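Local coordinates for proto-oncogene tyrosine-protein kinase receptor Ret (Danio rerio, PDB 7AMK), which probably acts as a cell-surface receptor tyrosine kinase that recognises GDNF together with GFR alpha 1 through its cadherin-like ectodomain, at residues Thr211-Asn214 with Leu215-Val218. The protein carries 4 engineered substitutions. Numbering follows the deposited sequence.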
ATOM      1  N   THR A 211     -31.503  53.866 -35.490  1.00 33.96           N
ATOM      2  CA  THR A 211     -32.926  54.109 -35.303  1.00 35.17           C
ATOM      3  C   THR A 211     -33.322  55.465 -35.900  1.00 37.80           C
ATOM      4  O   THR A 211     -32.508  56.167 -36.497  1.00 38.66           O
ATOM      5  CB  THR A 211     -33.287  54.053 -33.815  1.00 37.43           C
ATOM      6  OG1 THR A 211     -32.698  55.177 -33.131  1.00 36.12           O
ATOM      7  CG2 THR A 211     -32.788  52.745 -33.175  1.00 32.46           C
ATOM      8  N   GLU A 212     -34.598  55.837 -35.726  1.00 39.27           N
ATOM      9  CA  GLU A 212     -35.063  57.194 -36.025  1.00 42.05           C
ATOM     10  C   GLU A 212     -34.472  58.229 -35.073  1.00 43.14           C
ATOM     11  O   GLU A 212     -34.650  59.428 -35.297  1.00 45.59           O
ATOM     12  CB  GLU A 212     -36.602  57.275 -35.991  1.00 43.42           C
ATOM     13  CG  GLU A 212     -37.273  57.115 -34.610  1.00 43.31           C
ATOM     14  CD  GLU A 212     -37.065  55.725 -34.009  1.00 48.80           C
ATOM     15  OE1 GLU A 212     -36.397  54.915 -34.682  1.00 44.85           O
ATOM     16  OE2 GLU A 212     -37.549  55.437 -32.880  1.00 40.82           O
ATOM     17  N   ARG A 213     -33.749  57.780 -34.050  1.00 44.22           N
ATOM     18  CA  ARG A 213     -33.211  58.582 -32.961  1.00 45.04           C
ATOM     19  C   ARG A 213     -31.723  58.854 -33.154  1.00 44.54           C
ATOM     20  O   ARG A 213     -31.301  60.002 -33.292  1.00 46.46           O
ATOM     21  CB  ARG A 213     -33.432  57.817 -31.655  1.00 53.58           C
ATOM     22  CG  ARG A 213     -33.875  58.598 -30.440  1.00 53.04           C
ATOM     23  CD  ARG A 213     -33.848  57.647 -29.233  1.00 55.74           C
ATOM     24  NE  ARG A 213     -34.713  58.104 -28.152  1.00 61.39           N
ATOM     25  CZ  ARG A 213     -35.141  57.338 -27.156  1.00 55.88           C
ATOM     26  NH1 ARG A 213     -34.810  56.055 -27.080  1.00 41.96           N
ATOM     27  NH2 ARG A 213     -35.923  57.875 -26.218  1.00 46.54           N
ATOM     28  N   ASN A 214     -30.918  57.808 -33.146  1.00 39.41           N
ATOM     29  CA  ASN A 214     -29.478  57.924 -33.340  1.00 41.70           C
ATOM     30  C   ASN A 214     -28.953  56.529 -33.657  1.00 43.41           C
ATOM     31  O   ASN A 214     -29.724  55.592 -33.907  1.00 37.27           O
ATOM     32  CB  ASN A 214     -28.806  58.549 -32.106  0.53 49.87           C
ATOM     33  CG  ASN A 214     -27.322  58.880 -32.317  0.53 44.44           C
ATOM     34  OD1 ASN A 214     -26.804  58.848 -33.436  0.53 41.52           O
ATOM     35  ND2 ASN A 214     -26.638  59.202 -31.228  0.53 43.26           N
ATOM     36  N   LEU A 215     -27.633  56.401 -33.677  1.00 39.04           N
ATOM     37  CA  LEU A 215     -26.971  55.113 -33.795  1.00 40.18           C
ATOM     38  C   LEU A 215     -26.796  54.577 -32.382  1.00 34.61           C
ATOM     39  O   LEU A 215     -26.067  55.161 -31.580  1.00 35.61           O
ATOM     40  CB  LEU A 215     -25.632  55.256 -34.516  1.00 41.09           C
ATOM     41  CG  LEU A 215     -24.953  53.964 -34.999  1.00 40.52           C
ATOM     42  CD1 LEU A 215     -25.767  53.275 -36.113  1.00 36.84           C
ATOM     43  CD2 LEU A 215     -23.518  54.230 -35.438  1.00 44.55           C
ATOM     44  N   GLU A 216     -27.503  53.501 -32.056  1.00 34.59           N
ATOM     45  CA  GLU A 216     -27.445  52.910 -30.727  1.00 29.29           C
ATOM     46  C   GLU A 216     -26.555  51.673 -30.729  1.00 27.18           C
ATOM     47  O   GLU A 216     -26.420  50.977 -31.739  1.00 26.35           O
ATOM     48  CB  GLU A 216     -28.841  52.509 -30.250  1.00 34.96           C
ATOM     49  CG  GLU A 216     -29.956  53.402 -30.704  1.00 39.74           C
ATOM     50  CD  GLU A 216     -30.482  54.226 -29.574  1.00 49.26           C
ATOM     51  OE1 GLU A 216     -29.722  54.393 -28.592  1.00 47.16           O
ATOM     52  OE2 GLU A 216     -31.646  54.691 -29.660  1.00 60.72           O
ATOM     53  N   GLU A 217     -25.993  51.364 -29.568  1.00 26.45           N
ATOM     54  CA  GLU A 217     -25.187  50.159 -29.451  1.00 28.68           C
ATOM     55  C   GLU A 217     -25.595  49.354 -28.224  1.00 23.79           C
ATOM     56  O   GLU A 217     -25.900  49.926 -27.173  1.00 24.68           O
ATOM     57  CB  GLU A 217     -23.696  50.513 -29.399  1.00 24.54           C
ATOM     58  CG  GLU A 217     -23.393  51.471 -28.310  1.00 34.25           C
ATOM     59  CD  GLU A 217     -21.991  52.045 -28.376  1.00 34.03           C
ATOM     60  OE1 GLU A 217     -21.139  51.519 -29.126  1.00 43.71           O
ATOM     61  OE2 GLU A 217     -21.751  53.039 -27.663  1.00 39.29           O
ATOM     62  N   VAL A 218     -25.592  48.022 -28.372  1.00 22.27           N
ATOM     63  CA  VAL A 218     -25.838  47.069 -27.292  1.00 23.23           C
ATOM     64  C   VAL A 218     -24.688  46.065 -27.285  1.00 20.52           C
ATOM     65  O   VAL A 218     -24.315  45.544 -28.342  1.00 19.34           O
ATOM     66  CB  VAL A 218     -27.184  46.301 -27.452  1.00 26.26           C
ATOM     67  CG1 VAL A 218     -27.378  45.339 -26.305  1.00 20.98           C
ATOM     68  CG2 VAL A 218     -28.360  47.215 -27.513  1.00 26.83           C
TER
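Glu-216 reaches back from the start of its strand over Thr-211: its CG lies 3.8 Å from Thr-211 CG2, and the two side chains cross at about a right angle. A bend at chi2 (-108°) brings the carboxylate round to the loop, where Glu-216 OE2 comes to 3.7 Å from Arg-213 CD and sits at the edge of the guanidinium, near its plane. Glu-216 OE2 and Arg-213 NH1 stay 4.3 Å apart, too far for a salt bridge. All this happens in a tight beta hairpin of the cadherin domain, joining strands 200-210 and 215-227, with Glu-216 hydrogen-bonded through its backbone to Val-209. Thr-211 shapes the turn: its OG1 takes the N-H of Arg-213 at 3.0 Å, an ST turn, and donates to Asn-214 O, which also accepts from Thr-211 N. A valine here, lacking the hydroxyl, would probably leave the Arg-213 N-H without this acceptor and the loop freer to shift. Where the loop enters the second strand, Asn-214 OD1, in one of two modelled conformers, reaches forward to Leu-215 N at 2.6 Å, a doubtful bond approaching from above the amide plane. Leu-215 CB lies 3.9 Å from that OD1, its side chain touching Arg-210.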